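PDB 3D6A: Sts-2 protein from Mus musculus, which interferes with CBL-mediated down-regulation of receptor tyrosine kinases and promotes their accumulation at the cell surface, the part here holding its histidine-phosphatase domain. Local coordinates for residues V14-E19 and I231-M236; D64-S69 and P96-V101; T90-S95 and I196-S201; M236-E241 and D249-P254. One frame throughout, in Å; residues are numbered along the deposited sequence.

Contact 1 of 4, residues V14-E19 and I231-M236; sequences VIRHGE and IPSLGM. Unlike the reference sequence in segment 14-19: Ile15 (reference Val). With W (tungsten ion), chain J.
Arg16 reaches the residue just ahead of the Pro232-Gly235 turn, its chain stretched from CG to NE. With CG anti to the backbone N (chi1 -176°), the side chain is carried past the turn, and NH1 makes a weak, bent bond to Ile231 O at 2.8 Å. NE and NH2 are committed elsewhere: NE donates to water 2 at 2.7 Å and NH2 to water 1 at 2.8 Å, two ligands of the tungsten ion, which sits at the in-plane edge of the guanidinium. His17 reaches the same metal directly, NE2 to tungsten 2.5 Å. Its CG stands between the backbone N and the carbonyl carbon (chi1 59°), and the nearly straight bond from ND1 to Gly18 O, 2.8 Å and 177°, fixes the ring's rotation; CG of Arg16 covers one ring face. Beneath this polar layer, Ile15 CG2 presses on Leu234 CD1 at a tight 3.4 Å, while CG1 runs alongside CG of Met236. Leu234 occupies the third position of the type II turn, and CD2 packs on Gly18 CA. The backbones are joined by Arg16 N to Gly235 O, 2.9 Å. The sequence Arg16-His17-Gly18 matches the signature of histidine phosphatases, whose histidine in relatives accepts the phosphoryl group. Phe266 of the second subunit packs on Ile231 and Pro232. Strand 11-16 runs between strands 196-201 and 236-241; helix 98-111 brings Ile107 against Ile15 and Leu234, and helix 69-85 reaches Ser233 and Leu234.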
loop_
_atom_site.group_PDB
_atom_site.type_symbol
_atom_site.label_atom_id
_atom_site.label_comp_id
_atom_site.label_asym_id
_atom_site.label_seq_id
_atom_site.Cartn_x
_atom_site.Cartn_y
_atom_site.Cartn_z
ATOM N N VAL A 14 5.816 20.451 -1.180
ATOM C CA VAL A 14 5.574 20.120 0.216
ATOM C C VAL A 14 4.759 18.827 0.236
ATOM O O VAL A 14 3.715 18.738 -0.402
ATOM C CB VAL A 14 4.799 21.235 0.958
ATOM C CG1 VAL A 14 4.815 20.975 2.486
ATOM C CG2 VAL A 14 5.386 22.591 0.637
ATOM N N ILE A 15 5.245 17.848 0.987
ATOM C CA ILE A 15 4.683 16.494 1.038
ATOM C C ILE A 15 4.370 16.066 2.492
ATOM O O ILE A 15 5.245 16.108 3.355
ATOM C CB ILE A 15 5.704 15.492 0.413
ATOM C CG1 ILE A 15 6.166 15.988 -0.967
ATOM C CG2 ILE A 15 5.108 14.085 0.335
ATOM C CD1 ILE A 15 7.209 15.120 -1.652
ATOM N N ARG A 16 3.133 15.640 2.761
ATOM C CA ARG A 16 2.787 15.044 4.061
ATOM C C ARG A 16 3.368 13.638 4.098
ATOM O O ARG A 16 3.437 12.944 3.071
ATOM C CB ARG A 16 1.266 14.974 4.288
ATOM C CG ARG A 16 0.868 14.440 5.723
ATOM C CD ARG A 16 -0.600 14.022 5.834
ATOM N NE ARG A 16 -0.891 13.545 7.187
ATOM C CZ ARG A 16 -1.953 12.848 7.565
ATOM N NH1 ARG A 16 -2.903 12.513 6.691
ATOM N NH2 ARG A 16 -2.057 12.479 8.850
ATOM N N HIS A 17 3.792 13.231 5.289
ATOM C CA HIS A 17 4.324 11.891 5.548
ATOM C C HIS A 17 3.284 10.808 5.252
ATOM O O HIS A 17 2.051 11.075 5.254
ATOM C CB HIS A 17 4.728 11.792 7.021
ATOM C CG HIS A 17 3.600 12.038 7.975
ATOM N ND1 HIS A 17 2.630 11.094 8.240
ATOM C CD2 HIS A 17 3.327 13.096 8.777
ATOM C CE1 HIS A 17 1.773 11.585 9.121
ATOM N NE2 HIS A 17 2.175 12.802 9.464
ATOM N N GLY A 18 3.776 9.582 5.055
ATOM C CA GLY A 18 2.911 8.424 4.837
ATOM C C GLY A 18 2.212 7.983 6.105
ATOM O O GLY A 18 2.446 8.538 7.176
ATOM N N GLU A 19 1.329 6.997 5.961
ATOM C CA GLU A 19 0.527 6.471 7.045
ATOM C C GLU A 19 1.443 6.042 8.192
ATOM O O GLU A 19 2.402 5.301 7.977
ATOM C CB GLU A 19 -0.294 5.261 6.542
ATOM C CG GLU A 19 -1.260 4.695 7.567
ATOM C CD GLU A 19 -1.899 3.396 7.125
ATOM O OE1 GLU A 19 -1.205 2.342 7.124
ATOM O OE2 GLU A 19 -3.107 3.426 6.792
ATOM N N ILE A 231 -5.764 16.640 4.472
ATOM C CA ILE A 231 -4.637 16.251 3.654
ATOM C C ILE A 231 -4.345 14.755 3.835
ATOM O O ILE A 231 -4.081 14.300 4.955
ATOM C CB ILE A 231 -3.401 17.151 3.949
ATOM C CG1 ILE A 231 -3.791 18.624 3.696
ATOM C CG2 ILE A 231 -2.205 16.727 3.072
ATOM C CD1 ILE A 231 -3.020 19.599 4.447
ATOM N N PRO A 232 -4.404 13.988 2.729
ATOM C CA PRO A 232 -4.144 12.562 2.785
ATOM C C PRO A 232 -2.652 12.286 2.959
ATOM O O PRO A 232 -1.833 13.192 2.794
ATOM C CB PRO A 232 -4.616 12.071 1.411
ATOM C CG PRO A 232 -4.292 13.195 0.514
ATOM C CD PRO A 232 -4.678 14.424 1.348
ATOM N N SER A 233 -2.324 11.044 3.308
ATOM C CA SER A 233 -0.948 10.567 3.362
ATOM C C SER A 233 -0.291 10.860 2.034
ATOM O O SER A 233 -0.891 10.608 0.985
ATOM C CB SER A 233 -0.925 9.060 3.624
ATOM O OG SER A 233 -1.423 8.780 4.916
ATOM N N LEU A 234 0.927 11.403 2.082
ATOM C CA LEU A 234 1.655 11.831 0.881
ATOM C C LEU A 234 0.932 12.906 0.088
ATOM O O LEU A 234 1.250 13.122 -1.071
ATOM C CB LEU A 234 2.027 10.634 -0.031
ATOM C CG LEU A 234 3.334 9.860 0.179
ATOM C CD1 LEU A 234 4.573 10.731 -0.145
ATOM C CD2 LEU A 234 3.436 9.224 1.572
ATOM N N GLY A 235 -0.013 13.608 0.715
ATOM C CA GLY A 235 -0.650 14.779 0.096
ATOM C C GLY A 235 0.384 15.846 -0.251
ATOM O O GLY A 235 1.317 16.072 0.514
ATOM N N MET A 236 0.186 16.510 -1.395
ATOM C CA MET A 236 1.204 17.348 -2.022
ATOM C C MET A 236 0.675 18.701 -2.434
ATOM O O MET A 236 -0.480 18.864 -2.807
ATOM C CB MET A 236 1.790 16.689 -3.268
ATOM C CG MET A 236 2.705 15.548 -2.975
ATOM S SD MET A 236 3.431 14.921 -4.469
ATOM C CE MET A 236 4.045 13.340 -3.841
HETATM W W W J . 0.626 14.330 10.752
HETATM O O HOH W 1 -0.651 12.838 11.257
HETATM O O HOH W 2 0.410 15.112 8.903
HETATM O O HOH W 3 -0.298 10.223 6.626
HETATM O O HOH W 4 2.515 14.039 11.404
#

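Contact 2 of 4, residues D64-S69 and P96-V101; sequences DPPLSS and PALRCV
Asp64 receives the start of helix 98-111: the backbone N of Leu98 donates to Asp64 OD1 at 3.0 Å and 156°, arriving on the syn side and slightly out of the carboxylate plane. The carboxylate reaches it because CG is anti to the backbone N (chi1 -161°), which brings OD1 over CB of Leu98 as well. The other carboxylate oxygen has a partner of its own, a salt bridge from OD2 to Arg54. Water supplies the second kind of link. Water 5 has four partners, donating to Asp64 OD1 and Pro65 O and accepting from Arg99 N and, at 2.8 Å, from Arg99 NH1. It thereby spans the gap between opposite charges, since OD1 of Asp64 and NH1 of Arg99 stay 4.4 Å apart, beyond a salt bridge. Pro66 CB and Leu98 CD2, 3.9 Å apart, form the apolar pair. Leu67, crossing Arg99 at about a right angle, packs its CD1 methyl on the backbone carbonyl of Arg99, 3.4 Å from O, and on CB of the same residue at 3.8 Å. The Arg99 chain leaves CB between its backbone N and carbonyl carbon (chi1 54°) and runs beside Pro65; Ala97 CB lies above the rim of its guanidinium, and NH2 is salt-bridged to Glu132. A carboxylate at the amino end of a helix is probably stabilised by the helix dipole, so Asp64 is likely to be charged, while water 5 and Glu132 together fix the direction of Arg99, the nearest atom of whose side chain is about 4 Å from the tungsten ion.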
loop_
_atom_site.group_PDB
_atom_site.type_symbol
_atom_site.label_atom_id
_atom_site.label_comp_id
_atom_site.label_asym_id
_atom_site.label_seq_id
_atom_site.Cartn_x
_atom_site.Cartn_y
_atom_site.Cartn_z
ATOM N N ASP A 64 6.831 9.160 18.812
ATOM C CA ASP A 64 7.539 9.275 17.546
ATOM C C ASP A 64 7.333 7.991 16.765
ATOM O O ASP A 64 8.272 7.220 16.591
ATOM C CB ASP A 64 9.026 9.534 17.792
ATOM C CG ASP A 64 9.737 10.120 16.589
ATOM O OD1 ASP A 64 9.063 10.616 15.657
ATOM O OD2 ASP A 64 10.993 10.082 16.578
ATOM N N PRO A 65 6.091 7.750 16.294
ATOM C CA PRO A 65 5.808 6.487 15.640
ATOM C C PRO A 65 6.404 6.433 14.229
ATOM O O PRO A 65 6.572 7.485 13.587
ATOM C CB PRO A 65 4.278 6.455 15.589
ATOM C CG PRO A 65 3.886 7.901 15.538
ATOM C CD PRO A 65 4.900 8.615 16.363
ATOM N N PRO A 66 6.769 5.221 13.773
ATOM C CA PRO A 66 7.231 5.037 12.410
ATOM C C PRO A 66 6.064 4.887 11.441
ATOM O O PRO A 66 4.911 4.758 11.858
ATOM C CB PRO A 66 7.985 3.707 12.489
ATOM C CG PRO A 66 7.245 2.938 13.505
ATOM C CD PRO A 66 6.814 3.951 14.535
ATOM N N LEU A 67 6.390 4.897 10.156
ATOM C CA LEU A 67 5.466 4.550 9.089
ATOM C C LEU A 67 5.005 3.113 9.242
ATOM O O LEU A 67 5.760 2.233 9.644
ATOM C CB LEU A 67 6.188 4.701 7.747
ATOM C CG LEU A 67 6.107 5.949 6.865
ATOM C CD1 LEU A 67 5.563 7.242 7.490
ATOM C CD2 LEU A 67 7.397 6.136 6.057
ATOM N N SER A 68 3.755 2.888 8.902
ATOM C CA SER A 68 3.240 1.552 8.742
ATOM C C SER A 68 3.807 0.983 7.422
ATOM O O SER A 68 4.447 1.703 6.662
ATOM C CB SER A 68 1.707 1.616 8.751
ATOM O OG SER A 68 1.231 2.216 7.557
ATOM N N SER A 69 3.584 -0.296 7.148
ATOM C CA SER A 69 3.939 -0.873 5.836
ATOM C C SER A 69 3.194 -0.182 4.675
ATOM O O SER A 69 3.730 -0.041 3.565
ATOM C CB SER A 69 3.624 -2.373 5.817
ATOM O OG SER A 69 4.292 -3.043 6.879
ATOM N N PRO A 96 12.017 16.664 11.743
ATOM C CA PRO A 96 12.764 15.701 12.561
ATOM C C PRO A 96 11.952 14.463 12.998
ATOM O O PRO A 96 12.545 13.483 13.467
ATOM C CB PRO A 96 13.190 16.533 13.791
ATOM C CG PRO A 96 12.220 17.640 13.863
ATOM C CD PRO A 96 11.862 17.959 12.430
ATOM N N ALA A 97 10.627 14.509 12.850
ATOM C CA ALA A 97 9.760 13.363 13.162
ATOM C C ALA A 97 10.133 12.155 12.319
ATOM O O ALA A 97 10.315 12.268 11.114
ATOM C CB ALA A 97 8.270 13.729 12.958
ATOM N N LEU A 98 10.262 11.003 12.968
ATOM C CA LEU A 98 10.635 9.762 12.303
ATOM C C LEU A 98 9.829 9.499 11.051
ATOM O O LEU A 98 10.404 9.181 10.017
ATOM C CB LEU A 98 10.483 8.586 13.265
ATOM C CG LEU A 98 10.835 7.177 12.802
ATOM C CD1 LEU A 98 12.275 7.143 12.345
ATOM C CD2 LEU A 98 10.587 6.176 13.946
ATOM N N ARG A 99 8.505 9.641 11.144
ATOM C CA ARG A 99 7.607 9.417 9.996
ATOM C C ARG A 99 7.987 10.248 8.774
ATOM O O ARG A 99 7.831 9.786 7.622
ATOM C CB ARG A 99 6.129 9.649 10.378
ATOM C CG ARG A 99 5.844 11.002 11.020
ATOM C CD ARG A 99 4.525 10.937 11.744
ATOM N NE ARG A 99 4.049 12.225 12.260
ATOM C CZ ARG A 99 4.332 12.704 13.467
ATOM N NH1 ARG A 99 5.133 12.029 14.297
ATOM N NH2 ARG A 99 3.823 13.866 13.846
ATOM N N CYS A 100 8.524 11.441 9.031
ATOM C CA CYS A 100 8.904 12.366 7.956
ATOM C C CYS A 100 10.255 12.012 7.333
ATOM O O CYS A 100 10.388 11.994 6.105
ATOM C CB CYS A 100 8.838 13.830 8.425
ATOM S SG CYS A 100 7.191 14.325 9.089
ATOM N N VAL A 101 11.240 11.690 8.163
ATOM C CA VAL A 101 12.555 11.281 7.656
ATOM C C VAL A 101 12.451 9.982 6.854
ATOM O O VAL A 101 13.094 9.847 5.805
ATOM C CB VAL A 101 13.621 11.168 8.771
ATOM C CG1 VAL A 101 14.945 10.691 8.187
ATOM C CG2 VAL A 101 13.841 12.518 9.449
HETATM O O HOH W 5 7.033 9.985 13.878
HETATM O O HOH W 6 12.858 10.907 15.228
#

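Contact 3 of 4, residues T90-S95 and I196-S201; sequences TAVFAS and ITLIVS
Val92 and Leu198 lie side by side on one face of a pair of parallel strands, CG2 of Val92 4.0 Å from CD1 of Leu198, and share that face with Ala94 and Val200. Helix 98-111 covers it, Leu108 meeting Val92, Ile107 meeting Leu198 and Thr103 meeting Val200. The other face carries Phe93, Thr197 and Ile199. Phe93, with CG anti to its carbonyl carbon and beside the backbone N (chi1 -68°), turns its ring edge to the methyl of Thr197, CD1 to CG2 3.6 Å; from the following residue on that face, the Ile199 CD1 methyl reaches Phe93 CB at 3.8 Å. Between the two faces runs the backbone ladder. Ala91 O accepts from Leu198 N, Phe93 N donates to Leu198 O, Phe93 O accepts from Val200 N at 2.8 Å, and Ser95 N donates to Val200 O. The Phe93-Val200 bond is almost perfectly straight, 177°. At the amino-terminal margin Thr90 N donates to Ile196 O at 2.8 Å, and the hydroxyl of Thr90 adds a weak bond to the same oxygen. At the opposite end the serine hydroxyls look outside the pair: Ser95 OG is bonded to His202 NE2 and Ser201 OG to Ile125 O. Two strands aligned within 12°, flanked by strands 119-121 and 11-16 and backed by a helix, form the parallel centre of the alpha/beta sheet of the histidine-phosphatase fold, with the tungsten site beyond their carboxyl ends.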
loop_
_atom_site.group_PDB
_atom_site.type_symbol
_atom_site.label_atom_id
_atom_site.label_comp_id
_atom_site.label_asym_id
_atom_site.label_seq_id
_atom_site.Cartn_x
_atom_site.Cartn_y
_atom_site.Cartn_z
ATOM N N THR A 90 16.536 18.475 -6.405
ATOM C CA THR A 90 17.839 19.005 -6.024
ATOM C C THR A 90 18.171 19.058 -4.528
ATOM O O THR A 90 19.350 19.153 -4.151
ATOM C CB THR A 90 18.057 20.399 -6.632
ATOM O OG1 THR A 90 16.882 21.197 -6.436
ATOM C CG2 THR A 90 18.298 20.264 -8.095
ATOM N N ALA A 91 17.149 19.012 -3.685
ATOM C CA ALA A 91 17.337 19.066 -2.239
ATOM C C ALA A 91 16.106 18.467 -1.567
ATOM O O ALA A 91 15.045 18.435 -2.161
ATOM C CB ALA A 91 17.562 20.502 -1.772
ATOM N N VAL A 92 16.277 17.972 -0.348
ATOM C CA VAL A 92 15.203 17.375 0.432
ATOM C C VAL A 92 15.366 17.844 1.873
ATOM O O VAL A 92 16.427 17.689 2.470
ATOM C CB VAL A 92 15.212 15.795 0.349
ATOM C CG1 VAL A 92 14.072 15.187 1.171
ATOM C CG2 VAL A 92 15.120 15.322 -1.116
ATOM N N PHE A 93 14.315 18.446 2.413
ATOM C CA PHE A 93 14.297 18.863 3.805
ATOM C C PHE A 93 13.216 18.046 4.486
ATOM O O PHE A 93 12.181 17.799 3.887
ATOM C CB PHE A 93 13.991 20.363 3.921
ATOM C CG PHE A 93 15.091 21.265 3.387
ATOM C CD1 PHE A 93 15.251 21.461 2.017
ATOM C CD2 PHE A 93 15.938 21.925 4.254
ATOM C CE1 PHE A 93 16.248 22.289 1.521
ATOM C CE2 PHE A 93 16.953 22.768 3.766
ATOM C CZ PHE A 93 17.106 22.943 2.401
ATOM N N ALA A 94 13.477 17.601 5.718
ATOM C CA ALA A 94 12.516 16.811 6.466
ATOM C C ALA A 94 12.313 17.321 7.874
ATOM O O ALA A 94 13.244 17.796 8.508
ATOM C CB ALA A 94 12.912 15.331 6.483
ATOM N N SER A 95 11.071 17.228 8.348
ATOM C CA SER A 95 10.746 17.379 9.753
ATOM C C SER A 95 11.538 16.318 10.530
ATOM O O SER A 95 11.709 15.194 10.047
ATOM C CB SER A 95 9.247 17.163 9.937
ATOM O OG SER A 95 8.897 16.935 11.289
ATOM N N ILE A 196 13.627 20.972 -8.264
ATOM C CA ILE A 196 12.616 20.899 -7.232
ATOM C C ILE A 196 13.254 20.553 -5.892
ATOM O O ILE A 196 14.072 19.640 -5.798
ATOM C CB ILE A 196 11.517 19.883 -7.657
ATOM C CG1 ILE A 196 10.752 20.457 -8.853
ATOM C CG2 ILE A 196 10.578 19.512 -6.500
ATOM C CD1 ILE A 196 9.824 19.464 -9.529
ATOM N N THR A 197 12.897 21.330 -4.874
ATOM C CA THR A 197 13.198 20.995 -3.481
ATOM C C THR A 197 11.992 20.332 -2.801
ATOM O O THR A 197 10.870 20.832 -2.915
ATOM C CB THR A 197 13.597 22.259 -2.684
ATOM O OG1 THR A 197 14.831 22.766 -3.196
ATOM C CG2 THR A 197 13.747 21.955 -1.202
ATOM N N LEU A 198 12.234 19.229 -2.085
ATOM C CA LEU A 198 11.166 18.531 -1.358
ATOM C C LEU A 198 11.166 18.952 0.089
ATOM O O LEU A 198 12.229 19.052 0.707
ATOM C CB LEU A 198 11.298 16.988 -1.460
ATOM C CG LEU A 198 11.485 16.360 -2.850
ATOM C CD1 LEU A 198 11.577 14.799 -2.808
ATOM C CD2 LEU A 198 10.390 16.802 -3.780
ATOM N N ILE A 199 9.965 19.231 0.601
ATOM C CA ILE A 199 9.741 19.518 2.010
ATOM C C ILE A 199 8.823 18.412 2.559
ATOM O O ILE A 199 7.622 18.389 2.293
ATOM C CB ILE A 199 9.096 20.930 2.240
ATOM C CG1 ILE A 199 9.871 22.049 1.510
ATOM C CG2 ILE A 199 8.897 21.223 3.744
ATOM C CD1 ILE A 199 11.323 22.178 1.880
ATOM N N VAL A 200 9.408 17.490 3.320
ATOM C CA VAL A 200 8.666 16.357 3.823
ATOM C C VAL A 200 8.343 16.633 5.279
ATOM O O VAL A 200 9.235 16.764 6.130
ATOM C CB VAL A 200 9.421 15.040 3.605
ATOM C CG1 VAL A 200 8.501 13.861 3.874
ATOM C CG2 VAL A 200 9.929 14.956 2.173
ATOM N N SER A 201 7.053 16.765 5.559
ATOM C CA SER A 201 6.636 17.352 6.810
ATOM C C SER A 201 5.233 16.891 7.182
ATOM O O SER A 201 4.848 15.756 6.877
ATOM C CB SER A 201 6.760 18.880 6.704
ATOM O OG SER A 201 6.374 19.543 7.891
#

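Contact 4 of 4, residues M236-E241 and D249-P254; sequences MCFCEE and DLVNPP
A beta hairpin brings Phe238, Cys239 and Glu240 against Asp249, Leu250 and Val251; the short segments 236-241 and 249-251 run at 131° to each other, well away from strictly antiparallel. Glu240 and Asp249 form a hydrogen-bonded pair, Glu240 N to Asp249 O 2.9 Å and Asp249 N to Glu240 O 2.9 Å. Two residues further, Val251 N reaches Phe238 O at 3.0 Å, but the return link is made by water 7, which accepts from Phe238 N at 2.8 Å and donates to Val251 O at 2.8 Å. There the strands part and Phe238 fills the angle. Its CG, anti to the backbone N (chi1 -173°), sets the ring under Pro254, whose CD lies 3.9 Å from the ring centroid and only 15° off its normal, a CH-pi contact over one face. Val251 CG2 packs tightly on CD2 of Phe238, and Asn252 O lies at the ring's edge. On the other face of the sheet, Leu250 CD2 touches Cys239 SG at 3.6 Å and also meets the sulfur of Cys237. Ile272 of the second subunit covers Cys237 and Leu250. The hairpin is the antiparallel margin of an otherwise parallel alpha/beta sheet, with strand 248-251 outermost within the chain.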
loop_
_atom_site.group_PDB
_atom_site.type_symbol
_atom_site.label_atom_id
_atom_site.label_comp_id
_atom_site.label_asym_id
_atom_site.label_seq_id
_atom_site.Cartn_x
_atom_site.Cartn_y
_atom_site.Cartn_z
ATOM N N MET A 236 0.186 16.510 -1.395
ATOM C CA MET A 236 1.204 17.348 -2.022
ATOM C C MET A 236 0.675 18.701 -2.434
ATOM O O MET A 236 -0.480 18.864 -2.807
ATOM C CB MET A 236 1.790 16.689 -3.268
ATOM C CG MET A 236 2.705 15.548 -2.975
ATOM S SD MET A 236 3.431 14.921 -4.469
ATOM C CE MET A 236 4.045 13.340 -3.841
ATOM N N CYS A 237 1.587 19.651 -2.390
ATOM C CA CYS A 237 1.336 21.042 -2.667
ATOM C C CYS A 237 2.617 21.539 -3.368
ATOM O O CYS A 237 3.714 21.303 -2.888
ATOM C CB CYS A 237 1.170 21.701 -1.309
ATOM S SG CYS A 237 0.873 23.340 -1.326
ATOM N N PHE A 238 2.482 22.203 -4.498
ATOM C CA PHE A 238 3.642 22.565 -5.304
ATOM C C PHE A 238 3.646 24.065 -5.646
ATOM O O PHE A 238 2.690 24.571 -6.212
ATOM C CB PHE A 238 3.622 21.724 -6.582
ATOM C CG PHE A 238 4.839 21.862 -7.441
ATOM C CD1 PHE A 238 6.113 21.750 -6.905
ATOM C CD2 PHE A 238 4.703 22.068 -8.809
ATOM C CE1 PHE A 238 7.243 21.861 -7.712
ATOM C CE2 PHE A 238 5.828 22.168 -9.640
ATOM C CZ PHE A 238 7.101 22.063 -9.080
ATOM N N CYS A 239 4.726 24.750 -5.285
ATOM C CA CYS A 239 4.942 26.156 -5.634
ATOM C C CYS A 239 6.108 26.298 -6.610
ATOM O O CYS A 239 7.152 25.683 -6.417
ATOM C CB CYS A 239 5.238 26.988 -4.377
ATOM S SG CYS A 239 3.817 27.223 -3.268
ATOM N N GLU A 240 5.912 27.094 -7.656
ATOM C CA GLU A 240 6.963 27.453 -8.608
ATOM C C GLU A 240 7.293 28.948 -8.569
ATOM O O GLU A 240 6.401 29.792 -8.496
ATOM C CB GLU A 240 6.574 27.071 -10.041
ATOM C CG GLU A 240 6.818 25.610 -10.364
ATOM C CD GLU A 240 6.620 25.265 -11.833
ATOM O OE1 GLU A 240 5.841 25.957 -12.531
ATOM O OE2 GLU A 240 7.242 24.275 -12.286
ATOM N N GLU A 241 8.582 29.248 -8.644
ATOM C CA GLU A 241 9.090 30.614 -8.697
ATOM C C GLU A 241 9.246 31.149 -10.132
ATOM O O GLU A 241 9.875 30.517 -10.984
ATOM C CB GLU A 241 10.432 30.671 -7.988
ATOM C CG GLU A 241 10.876 32.068 -7.607
ATOM C CD GLU A 241 12.363 32.133 -7.330
ATOM O OE1 GLU A 241 13.144 31.490 -8.065
ATOM O OE2 GLU A 241 12.748 32.844 -6.385
ATOM N N ASP A 249 4.053 31.010 -7.321
ATOM C CA ASP A 249 2.647 30.671 -7.542
ATOM C C ASP A 249 2.408 29.177 -7.288
ATOM O O ASP A 249 3.282 28.347 -7.555
ATOM C CB ASP A 249 2.180 31.044 -8.969
ATOM C CG ASP A 249 1.950 32.558 -9.158
ATOM O OD1 ASP A 249 1.217 33.204 -8.353
ATOM O OD2 ASP A 249 2.510 33.111 -10.128
ATOM N N LEU A 250 1.225 28.859 -6.760
ATOM C CA LEU A 250 0.745 27.492 -6.668
ATOM C C LEU A 250 0.400 26.953 -8.048
ATOM O O LEU A 250 -0.278 27.619 -8.833
ATOM C CB LEU A 250 -0.500 27.421 -5.788
ATOM C CG LEU A 250 -0.322 27.122 -4.301
ATOM C CD1 LEU A 250 -1.676 26.824 -3.724
ATOM C CD2 LEU A 250 0.579 25.941 -4.098
ATOM N N VAL A 251 0.872 25.746 -8.336
ATOM C CA VAL A 251 0.606 25.086 -9.605
ATOM C C VAL A 251 0.335 23.620 -9.284
ATOM O O VAL A 251 0.571 23.188 -8.154
ATOM C CB VAL A 251 1.801 25.236 -10.578
ATOM C CG1 VAL A 251 1.880 26.687 -11.131
ATOM C CG2 VAL A 251 3.094 24.875 -9.897
ATOM N N ASN A 252 -0.180 22.868 -10.251
ATOM C CA ASN A 252 -0.407 21.441 -10.064
ATOM C C ASN A 252 0.913 20.730 -9.742
ATOM O O ASN A 252 1.929 20.996 -10.391
ATOM C CB ASN A 252 -1.069 20.807 -11.302
ATOM C CG ASN A 252 -2.486 21.322 -11.548
ATOM O OD1 ASN A 252 -3.161 21.793 -10.621
ATOM N ND2 ASN A 252 -2.949 21.226 -12.798
ATOM N N PRO A 253 0.909 19.843 -8.725
ATOM C CA PRO A 253 2.119 19.072 -8.430
ATOM C C PRO A 253 2.569 18.233 -9.634
ATOM O O PRO A 253 1.748 17.903 -10.497
ATOM C CB PRO A 253 1.703 18.190 -7.241
ATOM C CG PRO A 253 0.566 18.895 -6.626
ATOM C CD PRO A 253 -0.180 19.526 -7.789
ATOM N N PRO A 254 3.870 17.924 -9.720
ATOM C CA PRO A 254 4.397 17.169 -10.863
ATOM C C PRO A 254 3.897 15.723 -10.934
ATOM O O PRO A 254 4.107 15.053 -11.952
ATOM C CB PRO A 254 5.915 17.188 -10.626
ATOM C CG PRO A 254 6.077 17.353 -9.166
ATOM C CD PRO A 254 4.936 18.264 -8.757
HETATM O O HOH W 7 -0.127 22.687 -5.509
#

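How the contacts relate
Contacts 1, 3 and 4 share one sheet; contact 1 also carries the metal ligand His17, and contact 2 flanks the tungsten site from the helix side. Contact 1 joins contact 3 through Ile15 N to Ile199 O at 2.8 Å and Ile15 O to Ser201 N at 2.9 Å, and continues into contact 4 through the shared Met236 and the pair Val14 N to Cys237 O, 2.8 Å. In contact 2, NE of Arg99 lies 3.4 Å from NE2 of His17, while Ser68 OG and Glu19 OE1 are 2.5 Å apart. Contact 2 also packs on contact 3, Cys100 SG to Ser201 O 3.5 Å. Contact 4 is remote: the centres of contacts 2 and 4 are about 25 Å apart, their nearest atoms about 12 Å.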